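Local coordinates for protein thiosulfate sulfurtransferase (Pseudomonas aeruginosa, PDB 1YT8) that probably transfers sulfur from thiosulfate to cyanide, as rhodanese-family sulfurtransferases do, through a chain with four rhodanese-like repeats, at residues E23-D28 with A318-A323; H39-A44 with G519-H524; T160-G165 with H234-R239. One frame throughout, in Å; residues are numbered along the deposited sequence.

Contact 1: E23-D28 with A318-A323; sequences ELALLD and ASVRGA
Glu23 turns CG opposite its own carbonyl carbon (chi1 -64°) and stays extended beyond it, which lays the side chain along the type II turn from Val320 to Ala323. Its CB packs 3.8 Å from Val320 CG1, and its CG passes 3.6 Å from Gly322 O. Val320 in turn holds CG1 opposite its backbone N (chi1 175°), so that this branch lies 3.6 Å from Leu24 O.

Next to these side-chain contacts, Leu24 and Arg321 form a single antiparallel, hydrogen-bonded bridge. Leu24 N donates to Arg321 O at 3.1 Å, in the carbonyl plane, whereas the return bond from Arg321 N to Leu24 O, 3.0 Å, is bent and weak. Each carbonyl also receives a CA-H: Arg321 O from Glu23 CA and Leu24 O from Val320 CA, both pairs 3.3 Å apart. Further along, a water joins Leu26 N to Ser319 O.

The Glu23 carboxylate is buried, yet salt bridges to Arg61 and Arg281 and the backbone N of Thr282 satisfy it. Such surroundings would probably keep it ionised, making one acid the shared counter-charge of two arginines that lie far apart in sequence.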
ATOM      1  N   GLU A  23      17.650   2.282  11.593  1.00 13.97           N
ATOM      2  CA  GLU A  23      17.044   2.103  10.279  1.00 13.26           C
ATOM      3  C   GLU A  23      17.446   0.803   9.610  1.00 13.90           C
ATOM      4  O   GLU A  23      18.612   0.400   9.651  1.00 15.49           O
ATOM      5  CB  GLU A  23      17.400   3.266   9.357  1.00 14.02           C
ATOM      6  CG  GLU A  23      16.858   4.607   9.816  1.00 14.29           C
ATOM      7  CD  GLU A  23      16.956   5.665   8.738  1.00 14.63           C
ATOM      8  OE1 GLU A  23      17.494   5.361   7.650  1.00 15.28           O
ATOM      9  OE2 GLU A  23      16.494   6.800   8.976  1.00 15.79           O
ATOM     10  N   LEU A  24      16.467   0.149   8.996  1.00 13.61           N
ATOM     11  CA  LEU A  24      16.703  -1.099   8.285  1.00 14.66           C
ATOM     12  C   LEU A  24      15.568  -1.348   7.306  1.00 14.76           C
ATOM     13  O   LEU A  24      14.450  -0.854   7.483  1.00 13.98           O
ATOM     14  CB  LEU A  24      16.799  -2.274   9.270  1.00 15.29           C
ATOM     15  CG  LEU A  24      15.549  -2.676  10.060  1.00 13.72           C
ATOM     16  CD1 LEU A  24      14.657  -3.589   9.222  1.00 16.14           C
ATOM     17  CD2 LEU A  24      15.969  -3.400  11.326  1.00 17.65           C
ATOM     18  N   ALA A  25      15.870  -2.103   6.259  1.00 14.96           N
ATOM     19  CA  ALA A  25      14.874  -2.462   5.266  1.00 15.11           C
ATOM     20  C   ALA A  25      14.959  -3.974   5.100  1.00 16.24           C
ATOM     21  O   ALA A  25      15.954  -4.491   4.596  1.00 16.66           O
ATOM     22  CB  ALA A  25      15.161  -1.758   3.938  1.00 16.17           C
ATOM     23  N   LEU A  26      13.929  -4.673   5.569  1.00 13.85           N
ATOM     24  CA  LEU A  26      13.853  -6.131   5.470  1.00 14.08           C
ATOM     25  C   LEU A  26      12.897  -6.389   4.314  1.00 14.64           C
ATOM     26  O   LEU A  26      11.683  -6.237   4.459  1.00 13.64           O
ATOM     27  CB  LEU A  26      13.289  -6.721   6.764  1.00 11.37           C
ATOM     28  CG  LEU A  26      13.077  -8.234   6.823  1.00 12.41           C
ATOM     29  CD1 LEU A  26      14.399  -8.949   6.580  1.00 11.86           C
ATOM     30  CD2 LEU A  26      12.508  -8.613   8.180  1.00 12.18           C
ATOM     31  N   LEU A  27      13.445  -6.782   3.169  1.00 13.50           N
ATOM     32  CA  LEU A  27      12.632  -6.986   1.978  1.00 13.00           C
ATOM     33  C   LEU A  27      12.392  -8.426   1.544  1.00 12.32           C
ATOM     34  O   LEU A  27      13.334  -9.183   1.313  1.00 14.07           O
ATOM     35  CB  LEU A  27      13.258  -6.221   0.808  1.00 13.73           C
ATOM     36  CG  LEU A  27      13.574  -4.737   1.015  1.00 14.07           C
ATOM     37  CD1 LEU A  27      14.277  -4.183  -0.222  1.00 14.36           C
ATOM     38  CD2 LEU A  27      12.286  -3.972   1.291  1.00 15.92           C
ATOM     39  N   ASP A  28      11.118  -8.786   1.427  1.00 13.23           N
ATOM     40  CA  ASP A  28      10.717 -10.110   0.968  1.00 12.25           C
ATOM     41  C   ASP A  28      10.609  -9.905  -0.544  1.00 13.20           C
ATOM     42  O   ASP A  28       9.738  -9.166  -1.009  1.00 13.23           O
ATOM     43  CB  ASP A  28       9.347 -10.477   1.541  1.00 12.41           C
ATOM     44  CG  ASP A  28       8.952 -11.921   1.255  1.00 14.07           C
ATOM     45  OD1 ASP A  28       9.262 -12.429   0.154  1.00 14.29           O
ATOM     46  OD2 ASP A  28       8.319 -12.546   2.131  1.00 14.06           O
ATOM     47  N   ALA A 318       6.685   3.706   3.687  1.00 16.93           N
ATOM     48  CA  ALA A 318       7.786   3.793   4.642  1.00 17.15           C
ATOM     49  C   ALA A 318       8.254   2.376   4.938  1.00 14.43           C
ATOM     50  O   ALA A 318       7.943   1.806   5.984  1.00 16.10           O
ATOM     51  CB  ALA A 318       7.317   4.480   5.919  1.00 15.70           C
ATOM     52  N   SER A 319       9.005   1.813   3.997  1.00 14.34           N
ATOM     53  CA  SER A 319       9.507   0.454   4.110  1.00 13.67           C
ATOM     54  C   SER A 319      10.741   0.328   4.996  1.00 13.68           C
ATOM     55  O   SER A 319      11.107  -0.773   5.409  1.00 16.14           O
ATOM     56  CB  SER A 319       9.793  -0.096   2.710  1.00 14.83           C
ATOM     57  OG  SER A 319       8.615  -0.029   1.918  1.00 15.10           O
ATOM     58  N   VAL A 320      11.387   1.453   5.278  1.00 14.09           N
ATOM     59  CA  VAL A 320      12.558   1.453   6.140  1.00 12.47           C
ATOM     60  C   VAL A 320      12.069   1.674   7.568  1.00 12.41           C
ATOM     61  O   VAL A 320      11.721   2.791   7.947  1.00 12.87           O
ATOM     62  CB  VAL A 320      13.537   2.587   5.765  1.00 14.07           C
ATOM     63  CG1 VAL A 320      14.686   2.635   6.766  1.00 14.45           C
ATOM     64  CG2 VAL A 320      14.070   2.367   4.350  1.00 11.55           C
ATOM     65  N   ARG A 321      12.025   0.600   8.351  1.00 13.94           N
ATOM     66  CA  ARG A 321      11.585   0.693   9.738  1.00 14.64           C
ATOM     67  C   ARG A 321      12.655   1.490  10.479  1.00 14.47           C
ATOM     68  O   ARG A 321      13.845   1.186  10.375  1.00 16.78           O
ATOM     69  CB  ARG A 321      11.440  -0.709  10.340  1.00 11.87           C
ATOM     70  CG  ARG A 321      10.840  -0.739  11.741  1.00 13.35           C
ATOM     71  CD  ARG A 321       9.458  -0.085  11.793  1.00 14.95           C
ATOM     72  NE  ARG A 321       8.822  -0.310  13.089  1.00 15.47           N
ATOM     73  CZ  ARG A 321       7.778   0.371  13.549  1.00 15.89           C
ATOM     74  NH1 ARG A 321       7.235   1.341  12.824  1.00 16.18           N
ATOM     75  NH2 ARG A 321       7.270   0.075  14.740  1.00 13.82           N
ATOM     76  N   GLY A 322      12.234   2.511  11.220  1.00 13.67           N
ATOM     77  CA  GLY A 322      13.191   3.337  11.933  1.00 13.54           C
ATOM     78  C   GLY A 322      13.394   4.670  11.229  1.00 14.02           C
ATOM     79  O   GLY A 322      14.044   5.572  11.766  1.00 15.53           O
ATOM     80  N   ALA A 323      12.838   4.792  10.024  1.00 13.71           N
ATOM     81  CA  ALA A 323      12.939   6.019   9.233  1.00 13.50           C
ATOM     82  C   ALA A 323      12.139   7.156   9.857  1.00 15.10           C
ATOM     83  O   ALA A 323      11.446   6.969  10.856  1.00 14.95           O
ATOM     84  CB  ALA A 323      12.456   5.777   7.806  1.00 13.35           C
TER
HETATM   85  O   HOH W   1      11.627  -3.321   6.688  1.00 18.31           O

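Contact 2: H39-A44 with G519-H524; sequences HPLFAA and GRDGTH
Leu41 and Phe42, consecutive residues of one tight turn, present two different surfaces to the end of helix 514-521. In Leu41, CG stands opposite the backbone N (chi1 180°), and the CD2 branch meets the Asp521 side chain at a slant, 3.6 Å from OD2, an apolar methyl against a carboxylate oxygen. The Phe42 ring uses its rim instead. Its CG lies opposite the carbonyl carbon, beside the backbone N (chi1 -68°), which carries the ring edge first to the loop after the helix: CE2 is 3.8 Å from Thr523 OG1, CZ is 3.7 Å from His524 CA, and His524 CB also lies at the edge in the ring plane. One face of the same ring carries Leu41 CG, 3.8 Å above the plane and displaced toward the rim.

The contact's polar link is indirect. A single water accepts from Leu41 N at 2.7 Å and donates to Asp521 OD1 at 2.8 Å. The other carboxylate oxygen serves its own segment: Asp521 OD2 accepts from Thr523 N, 3.0 Å away and above the carboxylate plane, and from the Thr523 hydroxyl on the syn side. The amide bond restrains the carboxylate's rotation, and the water links OD1 to the turn. The His524 ring leads away from Phe42, and its ND1 bonds to Phe526 N.

The turn is braced in a similar way. Pro40 O accepts from His39 ND1 at 2.8 Å and from Ala43 N, which approach from opposite faces of the carbonyl plane.

The arrangement thus sets two standard motifs against each other: a type I beta turn from Pro40 to Ala43, leading into the edge strand 44-45 of a rhodanese-like sheet, and an Asx turn at Asp521, where helix 514-521 ends and Gly522 takes a positive phi.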
ATOM      1  N   HIS A  39       5.505 -14.106   6.705  1.00 14.20           N
ATOM      2  CA  HIS A  39       6.590 -13.134   6.667  1.00 13.71           C
ATOM      3  C   HIS A  39       6.764 -12.458   8.016  1.00 13.94           C
ATOM      4  O   HIS A  39       5.831 -12.405   8.817  1.00 12.01           O
ATOM      5  CB  HIS A  39       6.323 -12.078   5.584  1.00 12.01           C
ATOM      6  CG  HIS A  39       5.096 -11.253   5.822  1.00 13.80           C
ATOM      7  ND1 HIS A  39       5.066 -10.200   6.711  1.00 16.22           N
ATOM      8  CD2 HIS A  39       3.861 -11.309   5.267  1.00 14.10           C
ATOM      9  CE1 HIS A  39       3.870  -9.640   6.690  1.00 14.53           C
ATOM     10  NE2 HIS A  39       3.120 -10.294   5.822  1.00 16.84           N
ATOM     11  N   PRO A  40       7.981 -11.966   8.303  1.00 13.20           N
ATOM     12  CA  PRO A  40       8.231 -11.290   9.580  1.00 12.40           C
ATOM     13  C   PRO A  40       7.362 -10.039   9.659  1.00 11.79           C
ATOM     14  O   PRO A  40       7.021  -9.448   8.635  1.00 11.34           O
ATOM     15  CB  PRO A  40       9.721 -10.962   9.508  1.00 12.15           C
ATOM     16  CG  PRO A  40      10.268 -12.095   8.687  1.00 13.78           C
ATOM     17  CD  PRO A  40       9.243 -12.200   7.580  1.00 12.83           C
ATOM     18  N   LEU A  41       7.018  -9.634  10.874  1.00 11.63           N
ATOM     19  CA  LEU A  41       6.169  -8.464  11.089  1.00 12.53           C
ATOM     20  C   LEU A  41       6.535  -7.211  10.295  1.00 10.95           C
ATOM     21  O   LEU A  41       5.670  -6.592   9.666  1.00 11.07           O
ATOM     22  CB  LEU A  41       6.135  -8.120  12.580  1.00 12.27           C
ATOM     23  CG  LEU A  41       5.291  -6.913  12.994  1.00 11.17           C
ATOM     24  CD1 LEU A  41       3.863  -7.077  12.472  1.00 10.54           C
ATOM     25  CD2 LEU A  41       5.293  -6.802  14.519  1.00 12.25           C
ATOM     26  N   PHE A  42       7.811  -6.837  10.318  1.00 13.10           N
ATOM     27  CA  PHE A  42       8.246  -5.631   9.626  1.00 11.92           C
ATOM     28  C   PHE A  42       8.892  -5.828   8.266  1.00 14.29           C
ATOM     29  O   PHE A  42       9.526  -4.914   7.723  1.00 14.41           O
ATOM     30  CB  PHE A  42       9.145  -4.810  10.557  1.00 12.94           C
ATOM     31  CG  PHE A  42       8.398  -4.225  11.724  1.00 13.26           C
ATOM     32  CD1 PHE A  42       7.445  -3.231  11.515  1.00 13.65           C
ATOM     33  CD2 PHE A  42       8.568  -4.733  13.009  1.00 12.30           C
ATOM     34  CE1 PHE A  42       6.662  -2.752  12.570  1.00 14.18           C
ATOM     35  CE2 PHE A  42       7.793  -4.265  14.071  1.00 13.02           C
ATOM     36  CZ  PHE A  42       6.836  -3.272  13.851  1.00 13.08           C
ATOM     37  N   ALA A  43       8.710  -7.017   7.703  1.00 13.94           N
ATOM     38  CA  ALA A  43       9.242  -7.298   6.381  1.00 14.89           C
ATOM     39  C   ALA A  43       8.330  -6.602   5.373  1.00 14.52           C
ATOM     40  O   ALA A  43       7.105  -6.730   5.434  1.00 13.77           O
ATOM     41  CB  ALA A  43       9.260  -8.805   6.123  1.00 14.18           C
ATOM     42  N   ALA A  44       8.934  -5.848   4.463  1.00 12.07           N
ATOM     43  CA  ALA A  44       8.189  -5.150   3.430  1.00 13.59           C
ATOM     44  C   ALA A  44       8.291  -5.996   2.174  1.00 15.28           C
ATOM     45  O   ALA A  44       9.344  -6.569   1.896  1.00 17.43           O
ATOM     46  CB  ALA A  44       8.791  -3.768   3.185  1.00 14.55           C
ATOM     47  N   GLY A 519       2.605  -9.729  20.970  1.00 16.13           N
ATOM     48  CA  GLY A 519       3.268 -10.006  22.230  1.00 16.30           C
ATOM     49  C   GLY A 519       4.420 -10.973  22.034  1.00 18.63           C
ATOM     50  O   GLY A 519       5.476 -10.825  22.645  1.00 17.70           O
ATOM     51  N   ARG A 520       4.224 -11.968  21.175  1.00 18.17           N
ATOM     52  CA  ARG A 520       5.273 -12.943  20.921  1.00 19.36           C
ATOM     53  C   ARG A 520       6.431 -12.331  20.140  1.00 19.75           C
ATOM     54  O   ARG A 520       7.588 -12.685  20.370  1.00 19.56           O
ATOM     55  CB  ARG A 520       4.716 -14.163  20.175  1.00 22.55           C
ATOM     56  CG  ARG A 520       3.774 -15.022  21.016  1.00 25.66           C
ATOM     57  CD  ARG A 520       3.845 -16.488  20.608  1.00 30.31           C
ATOM     58  NE  ARG A 520       3.329 -16.731  19.266  1.00 32.94           N
ATOM     59  CZ  ARG A 520       2.037 -16.831  18.964  1.00 35.97           C
ATOM     60  NH1 ARG A 520       1.120 -16.712  19.915  1.00 37.01           N
ATOM     61  NH2 ARG A 520       1.660 -17.053  17.710  1.00 35.30           N
ATOM     62  N   ASP A 521       6.130 -11.410  19.224  1.00 18.18           N
ATOM     63  CA  ASP A 521       7.178 -10.762  18.436  1.00 17.49           C
ATOM     64  C   ASP A 521       8.011  -9.839  19.326  1.00 17.14           C
ATOM     65  O   ASP A 521       9.238  -9.929  19.343  1.00 17.94           O
ATOM     66  CB  ASP A 521       6.577  -9.946  17.296  1.00 17.47           C
ATOM     67  CG  ASP A 521       7.633  -9.211  16.502  1.00 17.37           C
ATOM     68  OD1 ASP A 521       8.312  -9.850  15.669  1.00 17.77           O
ATOM     69  OD2 ASP A 521       7.802  -7.994  16.730  1.00 17.97           O
ATOM     70  N   GLY A 522       7.331  -8.941  20.037  1.00 16.55           N
ATOM     71  CA  GLY A 522       7.989  -8.020  20.956  1.00 16.78           C
ATOM     72  C   GLY A 522       8.951  -6.962  20.436  1.00 17.06           C
ATOM     73  O   GLY A 522       9.754  -6.433  21.208  1.00 16.65           O
ATOM     74  N   THR A 523       8.881  -6.631  19.151  1.00 15.04           N
ATOM     75  CA  THR A 523       9.785  -5.627  18.587  1.00 15.19           C
ATOM     76  C   THR A 523       9.066  -4.408  17.996  1.00 14.30           C
ATOM     77  O   THR A 523       9.706  -3.493  17.483  1.00 16.78           O
ATOM     78  CB  THR A 523      10.656  -6.239  17.468  1.00 15.22           C
ATOM     79  OG1 THR A 523       9.830  -6.530  16.333  1.00 17.05           O
ATOM     80  CG2 THR A 523      11.311  -7.537  17.946  1.00 16.29           C
ATOM     81  N   HIS A 524       7.742  -4.387  18.083  1.00 14.95           N
ATOM     82  CA  HIS A 524       6.955  -3.296  17.508  1.00 15.87           C
ATOM     83  C   HIS A 524       7.073  -1.929  18.184  1.00 14.99           C
ATOM     84  O   HIS A 524       7.151  -0.905  17.506  1.00 15.88           O
ATOM     85  CB  HIS A 524       5.481  -3.722  17.431  1.00 13.81           C
ATOM     86  CG  HIS A 524       4.914  -4.175  18.740  1.00 14.17           C
ATOM     87  ND1 HIS A 524       4.477  -3.294  19.705  1.00 16.80           N
ATOM     88  CD2 HIS A 524       4.728  -5.415  19.251  1.00 15.42           C
ATOM     89  CE1 HIS A 524       4.045  -3.972  20.755  1.00 16.99           C
ATOM     90  NE2 HIS A 524       4.187  -5.262  20.505  1.00 15.11           N
TER
HETATM   91  O   HOH W   2       8.118 -10.887  13.059  1.00 14.84           O

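Contact 3: T160-G165 with H234-R239; sequences TMSIPG and HGQTRR
The Arg238 guanidinium lies face-on over Gly165, whose CA sits off-centre toward the rim, and its course shows how a long side chain can be received by bare backbone. From CB the chain leaves with CG opposite the carbonyl carbon (chi1 -48°) and runs extended to NE. CD passes 3.8 Å from Gly165 O, and NE comes 4.0 Å from Gly165 CA. The guanidinium then spreads over the glycine with one face: CZ is 3.5 Å from Gly165 CA, and NH1 is 3.3 Å from Gly165 C. At the tip, NH2 sits 3.7 Å from Gly165 N and makes a salt bridge with Glu233, whose OE1 also accepts from that same backbone N. NH1 donates to Gly166 O and to a water in the guanidinium plane.

This water belongs to a relay between the segments. Gln236 N donates to a first water, which donates to Ser162 OG; the hydroxyl donates to the second water, the one on Arg238, and that water donates to Ile163 O. Beside the relay, Ser162 OG touches Gln236 CG. The far end of the contact has a direct bond: His234 ND1 donates to Thr160 O at 2.9 Å, nearly straight (168°), with the oxygen in the ring plane and the N-H directed at a lone pair of Thr160 O, in its carbonyl plane. CB of Met161, a selenomethionine, lies close to the same ND1.

The contact joins the loop between helix 155-160 and edge strand 167-168 to the chain running from helix 221-227 toward helix 245-262; Met161 and Ile163 rest on helix 221-227, Gln236 touches Tyr158 of helix 155-160, and the Arg238 backbone pairs with Ser168.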
ATOM      1  N   THR A 160     -17.152  -0.146  -4.794  1.00 13.70           N
ATOM      2  CA  THR A 160     -17.286  -1.567  -5.094  1.00 13.92           C
ATOM      3  C   THR A 160     -18.466  -2.158  -4.316  1.00 14.61           C
ATOM      4  O   THR A 160     -19.292  -2.884  -4.872  1.00 13.74           O
ATOM      5  CB  THR A 160     -15.985  -2.320  -4.779  1.00 13.26           C
ATOM      6  OG1 THR A 160     -14.937  -1.794  -5.602  1.00 14.11           O
ATOM      7  CG2 THR A 160     -16.139  -3.807  -5.069  1.00 17.57           C
HETATM    8  N   MSE A 161     -18.540  -1.849  -3.027  1.00 12.60           N
HETATM    9  CA  MSE A 161     -19.652  -2.300  -2.196  1.00 12.89           C
HETATM   10  C   MSE A 161     -19.680  -1.404  -0.971  1.00 12.57           C
HETATM   11  O   MSE A 161     -18.631  -0.973  -0.488  1.00 12.95           O
HETATM   12  CB  MSE A 161     -19.504  -3.774  -1.787  1.00 13.81           C
HETATM   13  CG  MSE A 161     -18.486  -4.049  -0.700  1.00 15.58           C
HETATM   14 SE   MSE A 161     -16.667  -3.962  -1.348  1.00 16.30          SE
HETATM   15  CE  MSE A 161     -15.876  -5.273  -0.121  1.00 14.89           C
ATOM     16  N   SER A 162     -20.876  -1.107  -0.481  1.00 12.91           N
ATOM     17  CA  SER A 162     -21.006  -0.231   0.673  1.00 12.36           C
ATOM     18  C   SER A 162     -22.229  -0.528   1.529  1.00 12.13           C
ATOM     19  O   SER A 162     -23.167  -1.205   1.095  1.00 12.00           O
ATOM     20  CB  SER A 162     -21.050   1.228   0.209  1.00 14.24           C
ATOM     21  OG  SER A 162     -22.032   1.404  -0.799  1.00 13.60           O
ATOM     22  N   ILE A 163     -22.205  -0.013   2.753  1.00 12.15           N
ATOM     23  CA  ILE A 163     -23.305  -0.193   3.696  1.00 13.08           C
ATOM     24  C   ILE A 163     -24.403   0.788   3.261  1.00 13.89           C
ATOM     25  O   ILE A 163     -24.111   1.925   2.897  1.00 14.24           O
ATOM     26  CB  ILE A 163     -22.843   0.144   5.145  1.00 13.66           C
ATOM     27  CG1 ILE A 163     -21.596  -0.675   5.503  1.00 12.09           C
ATOM     28  CG2 ILE A 163     -23.978  -0.114   6.138  1.00 11.42           C
ATOM     29  CD1 ILE A 163     -21.785  -2.195   5.419  1.00 12.56           C
ATOM     30  N   PRO A 164     -25.676   0.356   3.280  1.00 15.24           N
ATOM     31  CA  PRO A 164     -26.792   1.220   2.875  1.00 15.33           C
ATOM     32  C   PRO A 164     -26.744   2.628   3.449  1.00 16.36           C
ATOM     33  O   PRO A 164     -26.658   2.808   4.665  1.00 14.33           O
ATOM     34  CB  PRO A 164     -28.017   0.447   3.358  1.00 16.39           C
ATOM     35  CG  PRO A 164     -27.597  -0.964   3.149  1.00 15.46           C
ATOM     36  CD  PRO A 164     -26.169  -0.972   3.682  1.00 13.66           C
ATOM     37  N   GLY A 165     -26.807   3.620   2.564  1.00 14.01           N
ATOM     38  CA  GLY A 165     -26.779   5.008   2.990  1.00 13.40           C
ATOM     39  C   GLY A 165     -25.402   5.529   3.356  1.00 11.74           C
ATOM     40  O   GLY A 165     -25.251   6.701   3.681  1.00 13.18           O
ATOM     41  N   HIS A 234     -24.046  -0.943  -4.171  1.00 16.38           N
ATOM     42  CA  HIS A 234     -22.887  -0.936  -5.056  1.00 16.91           C
ATOM     43  C   HIS A 234     -22.917   0.275  -5.973  1.00 15.41           C
ATOM     44  O   HIS A 234     -23.992   0.763  -6.320  1.00 18.90           O
ATOM     45  CB  HIS A 234     -22.880  -2.216  -5.904  1.00 16.07           C
ATOM     46  CG  HIS A 234     -23.005  -3.474  -5.102  1.00 18.71           C
ATOM     47  ND1 HIS A 234     -21.934  -4.057  -4.461  1.00 18.70           N
ATOM     48  CD2 HIS A 234     -24.081  -4.247  -4.816  1.00 17.71           C
ATOM     49  CE1 HIS A 234     -22.343  -5.135  -3.815  1.00 20.88           C
ATOM     50  NE2 HIS A 234     -23.642  -5.273  -4.015  1.00 20.31           N
ATOM     51  N   GLY A 235     -21.737   0.753  -6.362  1.00 14.36           N
ATOM     52  CA  GLY A 235     -21.647   1.891  -7.261  1.00 13.85           C
ATOM     53  C   GLY A 235     -22.151   3.198  -6.680  1.00 15.20           C
ATOM     54  O   GLY A 235     -22.473   4.134  -7.419  1.00 13.21           O
ATOM     55  N   GLN A 236     -22.221   3.274  -5.357  1.00 13.89           N
ATOM     56  CA  GLN A 236     -22.692   4.486  -4.707  1.00 13.30           C
ATOM     57  C   GLN A 236     -21.703   5.632  -4.886  1.00 13.64           C
ATOM     58  O   GLN A 236     -20.525   5.409  -5.184  1.00 13.35           O
ATOM     59  CB  GLN A 236     -22.954   4.220  -3.227  1.00 13.05           C
ATOM     60  CG  GLN A 236     -24.051   3.188  -2.995  1.00 14.07           C
ATOM     61  CD  GLN A 236     -25.318   3.497  -3.774  1.00 18.52           C
ATOM     62  OE1 GLN A 236     -25.677   2.779  -4.713  1.00 20.08           O
ATOM     63  NE2 GLN A 236     -25.999   4.566  -3.393  1.00 14.55           N
ATOM     64  N   THR A 237     -22.188   6.858  -4.689  1.00 14.75           N
ATOM     65  CA  THR A 237     -21.367   8.046  -4.880  1.00 14.33           C
ATOM     66  C   THR A 237     -21.486   9.108  -3.778  1.00 15.54           C
ATOM     67  O   THR A 237     -21.026  10.233  -3.958  1.00 16.21           O
ATOM     68  CB  THR A 237     -21.710   8.718  -6.235  1.00 16.48           C
ATOM     69  OG1 THR A 237     -23.083   9.125  -6.226  1.00 17.38           O
ATOM     70  CG2 THR A 237     -21.505   7.742  -7.389  1.00 16.79           C
ATOM     71  N   ARG A 238     -22.107   8.767  -2.651  1.00 15.72           N
ATOM     72  CA  ARG A 238     -22.236   9.733  -1.560  1.00 14.78           C
ATOM     73  C   ARG A 238     -20.840  10.020  -1.032  1.00 15.31           C
ATOM     74  O   ARG A 238     -20.064   9.101  -0.764  1.00 13.93           O
ATOM     75  CB  ARG A 238     -23.109   9.172  -0.439  1.00 14.72           C
ATOM     76  CG  ARG A 238     -24.407   8.564  -0.931  1.00 13.93           C
ATOM     77  CD  ARG A 238     -25.362   8.294   0.221  1.00 15.35           C
ATOM     78  NE  ARG A 238     -26.430   7.388  -0.186  1.00 17.33           N
ATOM     79  CZ  ARG A 238     -26.299   6.067  -0.261  1.00 20.06           C
ATOM     80  NH1 ARG A 238     -25.145   5.493   0.053  1.00 16.39           N
ATOM     81  NH2 ARG A 238     -27.321   5.320  -0.661  1.00 20.19           N
ATOM     82  N   ARG A 239     -20.519  11.297  -0.878  1.00 15.63           N
ATOM     83  CA  ARG A 239     -19.197  11.673  -0.414  1.00 17.04           C
ATOM     84  C   ARG A 239     -19.197  12.972   0.384  1.00 16.92           C
ATOM     85  O   ARG A 239     -20.134  13.767   0.302  1.00 18.64           O
ATOM     86  CB  ARG A 239     -18.260  11.780  -1.630  1.00 20.89           C
ATOM     87  CG  ARG A 239     -16.941  12.479  -1.364  1.00 26.63           C
ATOM     88  CD  ARG A 239     -15.783  11.840  -2.124  1.00 31.35           C
ATOM     89  NE  ARG A 239     -16.026  11.693  -3.556  1.00 32.75           N
ATOM     90  CZ  ARG A 239     -15.094  11.318  -4.431  1.00 33.17           C
ATOM     91  NH1 ARG A 239     -13.858  11.059  -4.016  1.00 31.76           N
ATOM     92  NH2 ARG A 239     -15.394  11.199  -5.718  1.00 31.28           N
TER
HETATM   93  O   HOH W   3     -21.208   1.289  -3.440  1.00 15.72           O
HETATM   94  O   HOH W   4     -24.129   2.651   0.277  1.00 16.34           O

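From the N terminus, segment 23-28, at the start of strand 25-28, opens the loop of contact 1, and the turn before strand 44-45 opens that of contact 2. Contact 3 both opens and closes next, at 160-165 and 234-239, within the two longer loops. Contact 1 closes at 318-323 and contact 2 at 519-524, so these two cross. They also touch: strand 25-28 pairs with Ala44, and Arg321 packs on Phe42. Together they tie the first sheet to the third and to the C-terminal helix 514-521. Contact 3, whose centre is about 36 Å from that of contact 1, binds a loop of the second sheet to the segment leading out toward helix 245-262.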